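Putative sugar phosphate isomerase (PDB 3L2H) is of unconfirmed function but, as a metal-binding cupin, is probably an isomerase of sugar phosphates. Local coordinates at residues L7-Q12 and G38-L43; N34-D39 and G121-Q126; Q126-Y131 and H135-R140. One frame throughout, in Å; residues are numbered along the deposited sequence.

Contact 1 (L7-Q12 and G38-L43)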
# COMPACT_ATOMS: atom_id res chain seq x y z
N LEU B 7 -22.35 -7.62 -13.45
CA LEU B 7 -21.51 -8.18 -12.38
C LEU B 7 -21.74 -9.66 -12.20
O LEU B 7 -20.90 -10.36 -11.58
CB LEU B 7 -21.77 -7.45 -11.07
CG LEU B 7 -21.46 -5.94 -11.10
CD1 LEU B 7 -21.70 -5.36 -9.71
CD2 LEU B 7 -20.05 -5.65 -11.54
N LEU B 8 -22.86 -10.16 -12.74
CA LEU B 8 -23.18 -11.60 -12.69
C LEU B 8 -22.81 -12.22 -14.05
O LEU B 8 -23.20 -11.69 -15.10
CB LEU B 8 -24.65 -11.78 -12.43
CG LEU B 8 -25.27 -13.17 -12.59
CD1 LEU B 8 -24.67 -14.15 -11.61
CD2 LEU B 8 -26.80 -13.05 -12.44
N LEU B 9 -22.03 -13.29 -13.99
CA LEU B 9 -21.69 -14.10 -15.13
C LEU B 9 -22.28 -15.47 -14.86
O LEU B 9 -21.74 -16.25 -14.07
CB LEU B 9 -20.18 -14.19 -15.32
CG LEU B 9 -19.34 -12.95 -15.53
CD1 LEU B 9 -17.83 -13.42 -15.68
CD2 LEU B 9 -19.81 -12.11 -16.69
N THR B 10 -23.40 -15.79 -15.54
CA THR B 10 -24.03 -17.08 -15.30
C THR B 10 -23.22 -18.22 -15.91
O THR B 10 -22.35 -17.99 -16.78
CB THR B 10 -25.46 -17.09 -15.89
OG1 THR B 10 -25.36 -16.88 -17.30
CG2 THR B 10 -26.35 -16.00 -15.21
N ALA B 11 -23.50 -19.44 -15.45
CA ALA B 11 -22.80 -20.62 -15.99
C ALA B 11 -22.84 -20.68 -17.49
O ALA B 11 -21.84 -20.97 -18.13
CB ALA B 11 -23.38 -21.90 -15.43
N GLN B 12 -23.98 -20.39 -18.09
CA GLN B 12 -24.09 -20.47 -19.55
C GLN B 12 -23.33 -19.34 -20.23
O GLN B 12 -22.73 -19.55 -21.29
CB GLN B 12 -25.58 -20.49 -19.97
CG GLN B 12 -25.82 -20.63 -21.47
CD GLN B 12 -27.27 -20.94 -21.83
OE1 GLN B 12 -28.05 -21.46 -20.99
NE2 GLN B 12 -27.65 -20.64 -23.03
N GLY B 38 -12.85 -12.18 -13.53
CA GLY B 38 -12.63 -10.90 -12.89
C GLY B 38 -12.59 -9.74 -13.85
O GLY B 38 -13.22 -8.72 -13.59
N ASP B 39 -11.92 -9.89 -15.01
CA ASP B 39 -11.85 -8.74 -15.93
C ASP B 39 -13.20 -8.49 -16.55
O ASP B 39 -13.56 -7.33 -16.83
CB ASP B 39 -10.79 -8.95 -17.03
CG ASP B 39 -9.37 -8.87 -16.46
OD1 ASP B 39 -9.05 -7.79 -15.88
OD2 ASP B 39 -8.62 -9.89 -16.51
N ALA B 40 -13.95 -9.56 -16.77
CA ALA B 40 -15.29 -9.45 -17.34
C ALA B 40 -16.20 -8.60 -16.45
O ALA B 40 -17.04 -7.87 -16.96
CB ALA B 40 -15.91 -10.85 -17.58
N VAL B 41 -16.06 -8.69 -15.12
CA VAL B 41 -16.93 -7.90 -14.25
C VAL B 41 -16.30 -6.62 -13.76
O VAL B 41 -16.98 -5.78 -13.16
CB VAL B 41 -17.44 -8.73 -13.07
CG1 VAL B 41 -18.17 -10.00 -13.57
CG2 VAL B 41 -16.29 -9.13 -12.11
N GLY B 42 -15.01 -6.46 -13.95
CA GLY B 42 -14.39 -5.21 -13.55
C GLY B 42 -13.51 -5.28 -12.33
O GLY B 42 -13.07 -4.25 -11.84
N LEU B 43 -13.21 -6.46 -11.85
CA LEU B 43 -12.25 -6.54 -10.73
C LEU B 43 -10.86 -6.09 -11.15
O LEU B 43 -10.37 -6.41 -12.25
CB LEU B 43 -12.17 -7.93 -10.14
CG LEU B 43 -13.49 -8.52 -9.64
CD1 LEU B 43 -13.22 -9.95 -9.16
CD2 LEU B 43 -14.10 -7.69 -8.53
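The flat groups where L7 meets V41 are peptide carbonyls alone, for every side chain that touches here is aliphatic. Against the oxygen of one, L7 O, lies V41 CG1 at 3.4 Å; in return L7 CD2 reaches V41 O at 3.5 Å, so each residue presses a methyl on the other's backbone. Two residues on, L9 turns its side chain to the helix. Its branch point CG sits 3.7 Å from V41 CG1, while CD1 meets the CB of A40 at 3.7 Å, and the L9 and V41 side chains cross at a slant. With V41 CG1 set beside its own backbone N (chi1 -57°), that one methyl serves both L7 and L9. No hydrogen bond joins the segments. The helix ends right behind V41: G42, with positive phi, is the C' residue of a Schellman motif, in which L43 N bonds to G38 O at 2.9 Å and G42 N makes a weak bond to D39 O. Strand 8-9 pairs antiparallel with a strand of the second subunit, and L7 packs on A103 of that chain. The arrangement is that of an intersubunit beta sheet, with a short, Schellman-terminated helix against the N-terminal strand that extends it.

Contact 2 (N34-D39 and G121-Q126)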
# COMPACT_ATOMS: atom_id res chain seq x y z
N ASN B 34 -8.12 -19.39 -21.34
CA ASN B 34 -8.28 -18.57 -20.16
C ASN B 34 -9.50 -17.68 -20.27
O ASN B 34 -9.59 -16.88 -21.21
CB ASN B 34 -7.04 -17.69 -19.96
CG ASN B 34 -6.98 -17.09 -18.60
OD1 ASN B 34 -6.38 -17.68 -17.67
ND2 ASN B 34 -7.53 -15.89 -18.45
N LYS B 35 -10.42 -17.84 -19.34
CA LYS B 35 -11.60 -17.01 -19.22
C LYS B 35 -11.45 -16.14 -17.97
O LYS B 35 -11.51 -16.64 -16.85
CB LYS B 35 -12.85 -17.88 -19.14
CG LYS B 35 -13.07 -18.75 -20.43
CD LYS B 35 -14.32 -19.68 -20.30
CE LYS B 35 -14.43 -20.59 -21.49
NZ LYS B 35 -15.74 -21.40 -21.43
N SER B 36 -11.24 -14.85 -18.17
CA SER B 36 -10.96 -13.99 -17.07
C SER B 36 -12.30 -13.46 -16.50
O SER B 36 -12.93 -12.49 -17.01
CB SER B 36 -10.05 -12.85 -17.45
OG SER B 36 -9.89 -11.98 -16.32
N LEU B 37 -12.77 -14.16 -15.49
CA LEU B 37 -14.05 -13.81 -14.88
C LEU B 37 -13.96 -12.43 -14.21
O LEU B 37 -14.85 -11.56 -14.36
CB LEU B 37 -14.46 -14.89 -13.88
CG LEU B 37 -14.53 -16.33 -14.40
CD1 LEU B 37 -15.12 -17.24 -13.30
CD2 LEU B 37 -15.30 -16.44 -15.77
N GLY B 38 -12.85 -12.18 -13.53
CA GLY B 38 -12.63 -10.90 -12.89
C GLY B 38 -12.59 -9.74 -13.85
O GLY B 38 -13.22 -8.72 -13.59
N ASP B 39 -11.92 -9.89 -15.01
CA ASP B 39 -11.85 -8.74 -15.93
C ASP B 39 -13.20 -8.49 -16.55
O ASP B 39 -13.56 -7.33 -16.83
CB ASP B 39 -10.79 -8.95 -17.03
CG ASP B 39 -9.37 -8.87 -16.46
OD1 ASP B 39 -9.05 -7.79 -15.88
OD2 ASP B 39 -8.62 -9.89 -16.51
N GLY B 121 -5.67 -15.05 -7.96
CA GLY B 121 -4.43 -14.40 -7.61
C GLY B 121 -4.54 -12.92 -7.32
O GLY B 121 -5.54 -12.26 -7.68
N GLN B 122 -3.59 -12.42 -6.57
CA GLN B 122 -3.56 -10.98 -6.29
C GLN B 122 -3.07 -10.31 -7.50
O GLN B 122 -2.31 -10.93 -8.28
CB GLN B 122 -2.60 -10.62 -5.18
CG GLN B 122 -2.95 -11.05 -3.84
CD GLN B 122 -1.97 -10.50 -2.85
OE1 GLN B 122 -1.02 -11.19 -2.47
NE2 GLN B 122 -2.16 -9.24 -2.45
N ARG B 123 -3.46 -9.06 -7.69
CA ARG B 123 -2.89 -8.20 -8.71
C ARG B 123 -2.24 -7.01 -8.03
O ARG B 123 -2.96 -6.16 -7.56
CB ARG B 123 -3.94 -7.66 -9.65
CG ARG B 123 -4.45 -8.68 -10.59
CD ARG B 123 -5.12 -8.03 -11.74
NE ARG B 123 -5.63 -9.08 -12.58
CZ ARG B 123 -6.45 -8.91 -13.60
NH1 ARG B 123 -6.89 -7.72 -13.92
NH2 ARG B 123 -6.82 -9.96 -14.31
N LEU B 124 -0.92 -6.98 -7.94
CA LEU B 124 -0.19 -5.90 -7.27
C LEU B 124 0.63 -5.14 -8.28
O LEU B 124 1.06 -5.69 -9.29
CB LEU B 124 0.75 -6.44 -6.21
CG LEU B 124 0.09 -7.21 -5.10
CD1 LEU B 124 1.19 -7.84 -4.16
CD2 LEU B 124 -0.92 -6.28 -4.32
N ASP B 125 0.83 -3.86 -8.01
CA ASP B 125 1.64 -3.01 -8.86
C ASP B 125 3.12 -3.43 -8.91
O ASP B 125 3.77 -3.17 -9.91
CB ASP B 125 1.58 -1.57 -8.37
CG ASP B 125 0.27 -0.88 -8.75
OD1 ASP B 125 -0.48 -1.37 -9.60
OD2 ASP B 125 0.05 0.21 -8.23
N GLN B 126 3.63 -4.03 -7.84
CA GLN B 126 4.99 -4.55 -7.79
C GLN B 126 5.04 -6.03 -7.38
O GLN B 126 4.41 -6.46 -6.41
CB GLN B 126 5.85 -3.76 -6.80
CG GLN B 126 6.09 -2.27 -7.16
CD GLN B 126 7.02 -1.56 -6.13
OE1 GLN B 126 6.50 -0.99 -5.18
NE2 GLN B 126 8.39 -1.65 -6.30
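D39 and R123 form a bidentate salt bridge in which both carboxylate oxygens and both terminal guanidinium nitrogens are used. R123 comes end-on: NH1 donates to D39 OD1 at 2.9 Å, and NH2 to D39 OD2 at 2.8 Å. The second bond is nearly straight, at 172°. Both oxygens are met on the syn side, yet the match is not flat, because the carboxylate and guanidinium planes are turned 32° apart. The acceptors stay close to the plane of the guanidinium, while the donors stand somewhat out of that of the carboxylate. R123 spans the gap with a chain extended from CG to NE, which carries its end group to D39 in the first turn of the helix.

D39 OD2 has a second donor, the hydroxyl of S36; the very short 2.5 Å from S36 OG to D39 OD2 makes the exact length doubtful. S36 OG is also an acceptor, taking D39 N at 3.2 Å as the N-cap of the helix that begins at L37. S36 thus caps the backbone of D39 and, if the short contact is taken at face value, probably also steadies its carboxylate. Lying in the first helical turn, the negative charge of D39 would probably be eased by the positive end of the helix dipole as well.

Two neighbours have partners too: N34 ND2 bonds to H49 ND1, and Q122 OE1 takes E69 N. The bridge lies at the surface, between the start of helix 37-41 and the chain leaving strand 115-122. Strand 46-53 lies between strands 27-36 and 115-122 in the sheet, so the pair sits beside it, where H49 touches both S36 and R123.

Contact 3 (Q126-Y131 and H135-R140)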
# COMPACT_ATOMS: atom_id res chain seq x y z
N GLN B 126 3.63 -4.03 -7.84
CA GLN B 126 4.99 -4.55 -7.79
C GLN B 126 5.04 -6.03 -7.38
O GLN B 126 4.41 -6.46 -6.41
CB GLN B 126 5.85 -3.76 -6.80
CG GLN B 126 6.09 -2.27 -7.16
CD GLN B 126 7.02 -1.56 -6.13
OE1 GLN B 126 6.50 -0.99 -5.18
NE2 GLN B 126 8.39 -1.65 -6.30
N ASP B 127 5.89 -6.78 -8.07
CA ASP B 127 6.12 -8.19 -7.71
C ASP B 127 7.48 -8.58 -8.25
O ASP B 127 8.09 -7.87 -9.07
CB ASP B 127 5.00 -9.06 -8.29
CG ASP B 127 4.91 -10.47 -7.69
OD1 ASP B 127 5.49 -10.75 -6.61
OD2 ASP B 127 4.22 -11.30 -8.35
N VAL B 128 7.96 -9.70 -7.77
CA VAL B 128 9.18 -10.30 -8.24
C VAL B 128 8.81 -11.76 -8.45
O VAL B 128 8.15 -12.37 -7.59
CB VAL B 128 10.33 -10.17 -7.25
CG1 VAL B 128 11.60 -10.87 -7.82
CG2 VAL B 128 10.60 -8.68 -6.90
N VAL B 129 9.14 -12.31 -9.61
CA VAL B 129 8.80 -13.68 -9.89
C VAL B 129 10.03 -14.41 -10.36
O VAL B 129 10.72 -13.94 -11.28
CB VAL B 129 7.72 -13.80 -10.96
CG1 VAL B 129 7.34 -15.31 -11.17
CG2 VAL B 129 6.50 -12.92 -10.61
N ASP B 130 10.30 -15.58 -9.77
CA ASP B 130 11.43 -16.39 -10.17
C ASP B 130 10.97 -17.51 -11.07
O ASP B 130 9.93 -18.11 -10.83
CB ASP B 130 12.14 -17.00 -8.98
CG ASP B 130 12.97 -15.99 -8.23
OD1 ASP B 130 13.40 -15.01 -8.88
OD2 ASP B 130 13.13 -16.13 -7.00
N TYR B 131 11.74 -17.73 -12.14
CA TYR B 131 11.55 -18.88 -13.03
C TYR B 131 12.78 -19.77 -12.92
O TYR B 131 13.70 -19.69 -13.75
CB TYR B 131 11.31 -18.41 -14.46
CG TYR B 131 10.10 -17.53 -14.60
CD1 TYR B 131 8.83 -18.05 -14.59
CD2 TYR B 131 10.25 -16.16 -14.73
CE1 TYR B 131 7.72 -17.25 -14.73
CE2 TYR B 131 9.14 -15.34 -14.85
CZ TYR B 131 7.89 -15.89 -14.87
OH TYR B 131 6.78 -15.06 -14.98
N HIS B 135 16.47 -20.02 -15.09
CA HIS B 135 17.54 -19.22 -14.49
C HIS B 135 17.27 -17.72 -14.65
O HIS B 135 18.19 -16.94 -14.93
CB HIS B 135 18.89 -19.64 -15.12
CG HIS B 135 20.08 -19.37 -14.27
ND1 HIS B 135 21.11 -18.54 -14.68
CD2 HIS B 135 20.42 -19.81 -13.04
CE1 HIS B 135 22.05 -18.52 -13.75
NE2 HIS B 135 21.64 -19.26 -12.73
N LYS B 136 16.01 -17.33 -14.48
CA LYS B 136 15.61 -15.93 -14.63
C LYS B 136 14.77 -15.41 -13.46
O LYS B 136 13.97 -16.13 -12.89
CB LYS B 136 14.80 -15.75 -15.93
CG LYS B 136 15.65 -15.93 -17.21
CD LYS B 136 14.80 -15.94 -18.39
CE LYS B 136 15.53 -16.49 -19.66
NZ LYS B 136 16.91 -16.01 -19.76
N ARG B 137 14.94 -14.13 -13.18
CA ARG B 137 14.15 -13.42 -12.20
C ARG B 137 13.49 -12.27 -12.94
O ARG B 137 14.16 -11.53 -13.67
CB ARG B 137 15.01 -12.88 -11.07
CG ARG B 137 14.23 -12.01 -10.06
CD ARG B 137 14.98 -11.83 -8.75
NE ARG B 137 14.89 -13.04 -7.95
CZ ARG B 137 15.44 -13.17 -6.75
NH1 ARG B 137 16.10 -12.15 -6.20
NH2 ARG B 137 15.31 -14.30 -6.09
N LEU B 138 12.18 -12.13 -12.73
CA LEU B 138 11.43 -11.00 -13.28
C LEU B 138 11.09 -9.99 -12.17
O LEU B 138 10.51 -10.37 -11.19
CB LEU B 138 10.14 -11.48 -13.88
CG LEU B 138 9.13 -10.42 -14.34
CD1 LEU B 138 9.65 -9.65 -15.52
CD2 LEU B 138 7.78 -11.08 -14.64
N TYR B 139 11.43 -8.72 -12.38
CA TYR B 139 11.07 -7.67 -11.47
C TYR B 139 10.00 -6.90 -12.22
O TYR B 139 10.26 -6.43 -13.33
CB TYR B 139 12.24 -6.76 -11.20
CG TYR B 139 13.47 -7.40 -10.61
CD1 TYR B 139 13.63 -7.51 -9.24
CD2 TYR B 139 14.48 -7.86 -11.43
CE1 TYR B 139 14.81 -8.11 -8.71
CE2 TYR B 139 15.60 -8.45 -10.94
CZ TYR B 139 15.78 -8.54 -9.56
OH TYR B 139 16.94 -9.10 -9.11
N ARG B 140 8.78 -6.83 -11.66
CA ARG B 140 7.71 -6.11 -12.30
C ARG B 140 7.32 -4.94 -11.40
O ARG B 140 6.96 -5.14 -10.26
CB ARG B 140 6.51 -7.00 -12.58
CG ARG B 140 5.45 -6.27 -13.40
CD ARG B 140 4.23 -7.15 -13.73
NE ARG B 140 3.69 -7.87 -12.60
CZ ARG B 140 2.96 -7.31 -11.65
NH1 ARG B 140 2.73 -6.00 -11.67
NH2 ARG B 140 2.53 -8.03 -10.63
O HOH W 1 3.07 -10.90 -10.68
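R137 lies alongside D130 and slants across V128, and its side chain meets something at nearly every step. CB starts out next to the D130 carboxylate. CG comes within 3.3 Å of D130 OD1 and 3.6 Å of V128 CG1, while resting on one face of the Y139 ring, toward its rim; that ring also stacks on its counterpart in the third subunit. CD keeps to the same V128 methyl. There the chain bends (chi3 -76°), turning the guanidinium side-on to the acid. R137 NE donates to the syn lone pair of D130 OD1 at 2.6 Å, almost straight at 173°, and R137 NH2 reaches D130 OD2 at 3.0 Å. The two planes are only 17° apart. NH1 continues outward to E144 and N146 of the third subunit, while D130 OD2 is also hydrogen-bonded to H66. A leucine in place of R137 would probably leave the buried D130 carboxylate without its cationic mate and E144 of the third subunit without this partner.

The opposite face carries D127, V129 and Y131 with R140, L138 and K136. Y131 CE2, at the ring edge, meets L138 CB at 4.1 Å. A water bridges D127 OD2 and R140 NH2; D127 OD2 also bonds to H65, and R140 NH2 to E68 in a salt bridge.

Backbone bonds tie the pairs D127 with R140, V129 with L138 and Y131 with K136; the shortest, L138 N to V129 O, is 2.7 Å. At the turn end the K136 N to Y131 O bond is long and weak, at 3.4 Å. H135, with positive phi, and K136 both face Y131, a G1 bulge at the turn end of this antiparallel beta hairpin.

In the fold
Contacts 1 and 2 share G38 and D39 on helix 37-41, their centres about 13 Å apart: one side of that helix meets segment 7-12, and its first turn meets R123. Contact 2 passes on to contact 3 through the shared Q126 and a probable hydrogen bond from R140 NH1 to L124 O at 2.9 Å, centres about 17 Å apart. Contacts 1 and 3, about 29 Å apart between centres, lie on opposite sides of the chain's centre and face the second and third subunits. The A40 side chain of contact 1 is about 4 Å from a bound 1,2-ethanediol, probably from the crystallisation liquor. Contact 2 sits closest to the chain's centre, about 9 Å away.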